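Local structure of Zn-dependent hydrolase of metallo-beta-lactamase superfamily TM0207 (Thermotoga maritima, 1VJN) at residues Phe189-Phe193 with Arg212-Val216; Ala24-Glu28 with Phe111-Gly115. The protein is a putative zinc-dependent hydrolase of the metallo-beta-lactamase superfamily, whose substrate is not established. One frame throughout, in Å; residues are numbered along the deposited sequence.

Interaction 1. Residues Phe189-Phe193 with Arg212-Val216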
ATOM      1  N   PHE A 189      -5.160 -13.013   9.205  1.00 18.52           N
ATOM      2  CA  PHE A 189      -5.895 -11.773   9.008  1.00 16.55           C
ATOM      3  C   PHE A 189      -7.286 -12.057   8.453  1.00 15.04           C
ATOM      4  O   PHE A 189      -8.289 -11.494   8.912  1.00 18.20           O
ATOM      5  CB  PHE A 189      -5.069 -10.917   8.082  1.00 14.41           C
ATOM      6  CG  PHE A 189      -5.631  -9.567   7.801  1.00 16.04           C
ATOM      7  CD1 PHE A 189      -5.751  -8.625   8.798  1.00 16.23           C
ATOM      8  CD2 PHE A 189      -5.978  -9.211   6.484  1.00 19.45           C
ATOM      9  CE1 PHE A 189      -6.229  -7.375   8.523  1.00 20.59           C
ATOM     10  CE2 PHE A 189      -6.473  -7.956   6.209  1.00 21.01           C
ATOM     11  CZ  PHE A 189      -6.590  -7.032   7.213  1.00 19.25           C
ATOM     12  N   LEU A 190      -7.379 -12.951   7.478  1.00 18.74           N
ATOM     13  CA  LEU A 190      -8.677 -13.225   6.823  1.00 19.77           C
ATOM     14  C   LEU A 190      -9.755 -13.725   7.783  1.00 19.55           C
ATOM     15  O   LEU A 190     -10.939 -13.432   7.610  1.00 19.93           O
ATOM     16  CB  LEU A 190      -8.521 -14.241   5.680  1.00 19.41           C
ATOM     17  CG  LEU A 190      -7.521 -13.858   4.597  1.00 22.21           C
ATOM     18  CD1 LEU A 190      -7.463 -14.924   3.484  1.00 18.24           C
ATOM     19  CD2 LEU A 190      -7.837 -12.496   4.020  1.00 25.93           C
ATOM     20  N   LYS A 191      -9.357 -14.511   8.775  1.00 21.21           N
ATOM     21  CA  LYS A 191     -10.300 -15.019   9.757  1.00 21.14           C
ATOM     22  C   LYS A 191     -10.997 -13.916  10.589  1.00 20.20           C
ATOM     23  O   LYS A 191     -11.982 -14.179  11.258  1.00 18.89           O
ATOM     24  CB  LYS A 191      -9.652 -16.077  10.668  1.00 24.36           C
ATOM     25  CG  LYS A 191      -8.408 -15.624  11.420  1.00 35.74           C
ATOM     26  CD  LYS A 191      -8.369 -16.087  12.885  1.00 48.06           C
ATOM     27  CE  LYS A 191      -8.454 -17.605  13.060  1.00 52.50           C
ATOM     28  NZ  LYS A 191      -8.782 -17.978  14.498  1.00 57.60           N
ATOM     29  N   LEU A 192     -10.529 -12.675  10.498  1.00 19.99           N
ATOM     30  CA  LEU A 192     -11.097 -11.590  11.281  1.00 18.13           C
ATOM     31  C   LEU A 192     -12.233 -10.887  10.573  1.00 18.92           C
ATOM     32  O   LEU A 192     -12.842  -9.973  11.131  1.00 21.94           O
ATOM     33  CB  LEU A 192      -9.988 -10.585  11.621  1.00 16.02           C
ATOM     34  CG  LEU A 192      -8.803 -11.158  12.416  1.00 21.71           C
ATOM     35  CD1 LEU A 192      -7.702 -10.077  12.565  1.00 27.79           C
ATOM     36  CD2 LEU A 192      -9.234 -11.724  13.795  1.00 24.84           C
ATOM     37  N   PHE A 193     -12.509 -11.296   9.335  1.00 20.41           N
ATOM     38  CA  PHE A 193     -13.535 -10.679   8.507  1.00 21.14           C
ATOM     39  C   PHE A 193     -14.565 -11.728   8.057  1.00 22.90           C
ATOM     40  O   PHE A 193     -14.323 -12.931   8.099  1.00 19.58           O
ATOM     41  CB  PHE A 193     -12.923 -10.000   7.280  1.00 22.22           C
ATOM     42  CG  PHE A 193     -11.875  -8.953   7.611  1.00 26.18           C
ATOM     43  CD1 PHE A 193     -10.547  -9.311   7.747  1.00 23.62           C
ATOM     44  CD2 PHE A 193     -12.222  -7.611   7.750  1.00 25.46           C
ATOM     45  CE1 PHE A 193      -9.582  -8.359   8.046  1.00 19.80           C
ATOM     46  CE2 PHE A 193     -11.264  -6.648   8.062  1.00 22.41           C
ATOM     47  CZ  PHE A 193      -9.938  -7.019   8.203  1.00 21.23           C
ATOM     48  N   ARG A 212     -16.959  -2.530   2.402  1.00 26.38           N
ATOM     49  CA  ARG A 212     -15.731  -3.134   2.811  1.00 26.35           C
ATOM     50  C   ARG A 212     -15.539  -4.470   2.138  1.00 25.99           C
ATOM     51  O   ARG A 212     -16.441  -5.301   2.128  1.00 22.55           O
ATOM     52  CB  ARG A 212     -15.698  -3.346   4.315  1.00 26.11           C
ATOM     53  CG  ARG A 212     -14.471  -4.144   4.703  1.00 31.12           C
ATOM     54  CD  ARG A 212     -14.122  -4.045   6.102  1.00 33.67           C
ATOM     55  NE  ARG A 212     -13.542  -2.748   6.400  1.00 35.05           N
ATOM     56  CZ  ARG A 212     -13.188  -2.375   7.622  1.00 39.39           C
ATOM     57  NH1 ARG A 212     -13.386  -3.200   8.655  1.00 33.31           N
ATOM     58  NH2 ARG A 212     -12.656  -1.179   7.823  1.00 33.81           N
ATOM     59  N   LYS A 213     -14.338  -4.685   1.610  1.00 25.64           N
ATOM     60  CA  LYS A 213     -13.970  -5.980   1.051  1.00 25.62           C
ATOM     61  C   LYS A 213     -12.467  -6.189   1.194  1.00 23.65           C
ATOM     62  O   LYS A 213     -11.676  -5.348   0.767  1.00 20.84           O
ATOM     63  CB  LYS A 213     -14.351  -6.052  -0.414  1.00 29.81           C
ATOM     64  CG  LYS A 213     -14.378  -7.466  -0.988  1.00 36.43           C
ATOM     65  CD  LYS A 213     -14.946  -7.464  -2.421  1.00 49.94           C
ATOM     66  CE  LYS A 213     -14.278  -6.411  -3.360  1.00 55.02           C
ATOM     67  NZ  LYS A 213     -14.675  -6.519  -4.806  1.00 49.49           N
ATOM     68  N   VAL A 214     -12.093  -7.299   1.809  1.00 20.30           N
ATOM     69  CA  VAL A 214     -10.715  -7.711   1.856  1.00 18.97           C
ATOM     70  C   VAL A 214     -10.364  -8.451   0.541  1.00 18.38           C
ATOM     71  O   VAL A 214     -11.053  -9.392   0.132  1.00 18.85           O
ATOM     72  CB  VAL A 214     -10.473  -8.576   3.099  1.00 20.03           C
ATOM     73  CG1 VAL A 214      -9.060  -9.102   3.092  1.00 19.68           C
ATOM     74  CG2 VAL A 214     -10.730  -7.774   4.355  1.00 20.80           C
ATOM     75  N   VAL A 215      -9.334  -7.976  -0.147  1.00 17.06           N
ATOM     76  CA  VAL A 215      -8.904  -8.536  -1.427  1.00 15.98           C
ATOM     77  C   VAL A 215      -7.471  -9.016  -1.290  1.00 19.14           C
ATOM     78  O   VAL A 215      -6.567  -8.204  -1.027  1.00 22.04           O
ATOM     79  CB  VAL A 215      -8.985  -7.518  -2.563  1.00 17.43           C
ATOM     80  CG1 VAL A 215      -8.365  -8.093  -3.871  1.00 20.15           C
ATOM     81  CG2 VAL A 215     -10.420  -7.117  -2.797  1.00 18.97           C
ATOM     82  N   VAL A 216      -7.286 -10.318  -1.493  1.00 16.10           N
ATOM     83  CA  VAL A 216      -6.002 -10.982  -1.449  1.00 17.36           C
ATOM     84  C   VAL A 216      -5.526 -11.130  -2.889  1.00 17.35           C
ATOM     85  O   VAL A 216      -6.160 -11.811  -3.695  1.00 18.37           O
ATOM     86  CB  VAL A 216      -6.102 -12.396  -0.814  1.00 17.75           C
ATOM     87  CG1 VAL A 216      -4.724 -13.022  -0.671  1.00 18.47           C
ATOM     88  CG2 VAL A 216      -6.750 -12.328   0.524  1.00 21.14           C
TER

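Interaction 2. Residues Ala24-Glu28 with Phe111-Gly115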
ATOM      1  N   ALA A  24       1.944  -1.069  -8.800  1.00 18.14           N
ATOM      2  CA  ALA A  24       1.697   0.030  -9.749  1.00 18.21           C
ATOM      3  C   ALA A  24       0.243   0.401  -9.596  1.00 20.28           C
ATOM      4  O   ALA A  24      -0.653  -0.471  -9.685  1.00 20.79           O
ATOM      5  CB  ALA A  24       2.027  -0.345 -11.211  1.00 19.19           C
ATOM      6  N   LEU A  25       0.021   1.686  -9.307  1.00 19.17           N
ATOM      7  CA  LEU A  25      -1.313   2.315  -9.291  1.00 21.08           C
ATOM      8  C   LEU A  25      -1.496   3.186 -10.508  1.00 19.35           C
ATOM      9  O   LEU A  25      -0.711   4.103 -10.751  1.00 20.33           O
ATOM     10  CB  LEU A  25      -1.485   3.205  -8.045  1.00 18.76           C
ATOM     11  CG  LEU A  25      -1.039   2.618  -6.729  1.00 29.83           C
ATOM     12  CD1 LEU A  25      -1.122   3.687  -5.633  1.00 35.80           C
ATOM     13  CD2 LEU A  25      -1.885   1.422  -6.395  1.00 37.31           C
ATOM     14  N   GLU A  26      -2.537   2.924 -11.270  1.00 23.51           N
ATOM     15  CA  GLU A  26      -2.892   3.772 -12.386  1.00 26.10           C
ATOM     16  C   GLU A  26      -4.182   4.553 -12.125  1.00 30.64           C
ATOM     17  O   GLU A  26      -5.234   3.981 -11.836  1.00 26.83           O
ATOM     18  CB  GLU A  26      -3.031   2.951 -13.638  1.00 27.01           C
ATOM     19  CG  GLU A  26      -1.753   2.239 -14.004  1.00 27.54           C
ATOM     20  CD  GLU A  26      -1.950   1.185 -15.077  1.00 47.49           C
ATOM     21  OE1 GLU A  26      -2.568   1.490 -16.130  1.00 57.92           O
ATOM     22  OE2 GLU A  26      -1.471   0.052 -14.870  1.00 55.12           O
HETATM   23  N   MSE A  27      -4.068   5.868 -12.221  1.00 34.28           N
HETATM   24  CA  MSE A  27      -5.159   6.792 -11.990  1.00 44.28           C
HETATM   25  C   MSE A  27      -4.818   8.109 -12.700  1.00 39.04           C
HETATM   26  O   MSE A  27      -3.697   8.597 -12.589  1.00 35.09           O
HETATM   27  CB  MSE A  27      -5.368   7.027 -10.481  1.00 43.62           C
HETATM   28  CG  MSE A  27      -4.083   7.313  -9.672  1.00 54.03           C
HETATM   29 SE   MSE A  27      -4.353   7.736  -7.692  1.00 72.29          SE
HETATM   30  CE  MSE A  27      -6.156   6.819  -7.312  1.00 66.09           C
ATOM     31  N   GLU A  28      -5.782   8.655 -13.441  1.00 39.54           N
ATOM     32  CA  GLU A  28      -5.639   9.954 -14.119  1.00 38.60           C
ATOM     33  C   GLU A  28      -4.687   9.906 -15.317  1.00 36.50           C
ATOM     34  O   GLU A  28      -4.050  10.909 -15.610  1.00 37.78           O
ATOM     35  CB  GLU A  28      -5.127  11.037 -13.149  1.00 40.37           C
ATOM     36  CG  GLU A  28      -5.780  11.062 -11.771  1.00 44.07           C
ATOM     37  CD  GLU A  28      -7.151  11.703 -11.785  1.00 55.42           C
ATOM     38  OE1 GLU A  28      -7.525  12.338 -12.804  1.00 53.52           O
ATOM     39  OE2 GLU A  28      -7.857  11.562 -10.764  1.00 61.42           O
ATOM     40  N   PHE A 111      -2.488   8.553  -1.803  1.00 17.78           N
ATOM     41  CA  PHE A 111      -2.705   9.004  -3.181  1.00 21.94           C
ATOM     42  C   PHE A 111      -4.187   9.336  -3.362  1.00 26.32           C
ATOM     43  O   PHE A 111      -5.076   8.525  -3.052  1.00 23.92           O
ATOM     44  CB  PHE A 111      -2.263   7.930  -4.163  1.00 20.36           C
ATOM     45  CG  PHE A 111      -0.921   7.369  -3.838  1.00 23.95           C
ATOM     46  CD1 PHE A 111       0.229   8.013  -4.264  1.00 28.27           C
ATOM     47  CD2 PHE A 111      -0.801   6.222  -3.091  1.00 22.45           C
ATOM     48  CE1 PHE A 111       1.456   7.519  -3.965  1.00 28.13           C
ATOM     49  CE2 PHE A 111       0.436   5.727  -2.778  1.00 24.80           C
ATOM     50  CZ  PHE A 111       1.563   6.373  -3.196  1.00 21.17           C
ATOM     51  N   GLU A 112      -4.446  10.538  -3.845  1.00 28.29           N
ATOM     52  CA  GLU A 112      -5.809  11.025  -4.000  1.00 35.68           C
ATOM     53  C   GLU A 112      -6.015  11.268  -5.475  1.00 36.56           C
ATOM     54  O   GLU A 112      -5.335  12.103  -6.062  1.00 34.12           O
ATOM     55  CB  GLU A 112      -6.017  12.297  -3.175  1.00 35.41           C
ATOM     56  CG  GLU A 112      -7.443  12.840  -3.182  1.00 44.78           C
ATOM     57  CD  GLU A 112      -7.775  13.734  -1.974  1.00 43.85           C
ATOM     58  OE1 GLU A 112      -6.907  13.965  -1.096  1.00 62.30           O
ATOM     59  OE2 GLU A 112      -8.934  14.205  -1.889  1.00 64.01           O
ATOM     60  N   GLY A 113      -6.914  10.495  -6.078  1.00 40.13           N
ATOM     61  CA  GLY A 113      -7.114  10.554  -7.520  1.00 42.93           C
ATOM     62  C   GLY A 113      -8.365   9.856  -7.986  1.00 44.31           C
ATOM     63  O   GLY A 113      -8.668   8.748  -7.546  1.00 44.77           O
ATOM     64  N   GLU A 114      -9.078  10.507  -8.902  1.00 46.14           N
ATOM     65  CA  GLU A 114     -10.365  10.025  -9.395  1.00 47.54           C
ATOM     66  C   GLU A 114     -11.388   9.881  -8.277  1.00 45.88           C
ATOM     67  O   GLU A 114     -12.145   8.911  -8.271  1.00 45.51           O
ATOM     68  CB  GLU A 114     -10.201   8.681 -10.130  1.00 48.72           C
ATOM     69  CG  GLU A 114     -10.047   8.841 -11.640  1.00 54.67           C
ATOM     70  CD  GLU A 114      -8.894   8.027 -12.175  1.00 58.07           C
ATOM     71  OE1 GLU A 114      -8.209   7.382 -11.338  1.00 62.10           O
ATOM     72  OE2 GLU A 114      -8.671   8.043 -13.412  1.00 36.91           O
ATOM     73  N   GLY A 115     -11.414  10.841  -7.351  1.00 44.06           N
ATOM     74  CA  GLY A 115     -12.209  10.704  -6.122  1.00 44.35           C
ATOM     75  C   GLY A 115     -12.045   9.365  -5.378  1.00 42.30           C
ATOM     76  O   GLY A 115     -13.009   8.819  -4.851  1.00 43.43           O
TER

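Interaction 1. Residues Phe189-Phe193 with Arg212-Val216
V214 is the bump of this contact, and its two methyls fill different hollows in the 189-193 segment. One methyl, CG2, sits almost exactly over the middle of the F193 ring: it lies 3.6 Å from the ring centroid and 8° off the ring normal, a CH-pi contact over the face. The other, CG1, stands anti to the backbone N (chi1 175°) and enters the notch between L190 and the F189 ring, 3.7 Å from L190 CD2. That same L190 methyl is a bump in its turn, wedged between V214 and V216, with V216 CG2 also 3.7 Å from L190 CD2. A type I turn from L190 to F193 swings the F193 ring back beside F189, so that F193 CE1 rests over the rim of one F189 face. At the edge of the F193 ring, R212 NH1 comes within 4.1 Å of F193 CE2, the guanidinium and ring planes being 78° apart; D162 holds this guanidinium by a salt bridge. V214 and V216, on one face of strand 213-216, and R212 just before it thus meet helix 187-190 and the turn that follows, the helix-on-sheet layering typical of the alpha-beta-beta-alpha metallo-beta-lactamase fold.

Interaction 2. Residues Ala24-Glu28 with Phe111-Gly115
E28 and E114 reach past each other from opposite directions, each carboxylate directed at the other residue's backbone N. Their carboxylate planes are stacked and only 20° apart. E28 N donates to E114 OE2 at 3.0 Å, meeting that oxygen from well above the carboxylate plane. The reciprocal bond, from E114 N to E28 OE2, is modelled as very short and bent, with an N-H...O angle of 126°, so its exact length is doubtful. A bend at chi2 folds the E28 chain back across the gap. The exchange also brings two acidic groups close, E28 OE2 lying 4.2 Å from E114 OE1; the paired amide donors probably offset part of the resulting repulsion.

Deeper in, selenomethionine M27 lies across G113. Its CG falls between the backbone N and the carbonyl carbon (chi1 47°), which sends the chain over the opposite strand: SE packs directly against the bare CA of G113, 3.9 Å away, while CE reaches the carbonyl side, 3.2 Å from G113 O. SE also meets F111 CB, at 4.1 Å. Beyond it, L25 crosses F111 at about a right angle, its CD1 touching the ring at CD2 (3.6 Å) and approaching it obliquely.

The two strand segments run in roughly the same direction but belong to different sheets. V118 of strand 116-120 touches both L25 and M27, I32 of strand 30-34 and I88 of strand 86-95 pack on F111, and M13 and I15 of strand 13-19 extend this layer between the sheets.

In the fold
Interactions 1 and 2 illustrate how a layered fold is held at two successive interfaces. Their centres are about 23 Å apart and their nearest atoms about 12 Å, so they do not touch. Along the chain they come in series, with interaction 2 complete before interaction 1 begins. What they share is the eight-stranded mixed sheet: strand 105-113 carries one contact and strand 213-216, several strands across, carries the other. Interaction 2 joins that sheet to the six-stranded one through strand 22-27, whereas interaction 1 joins it to helix 187-190. Together they cover a sheet-to-sheet and a helix-to-sheet interface of the metallo-hydrolase/oxidoreductase fold, in which the shared sheet includes strands from both the middle and the end of the chain.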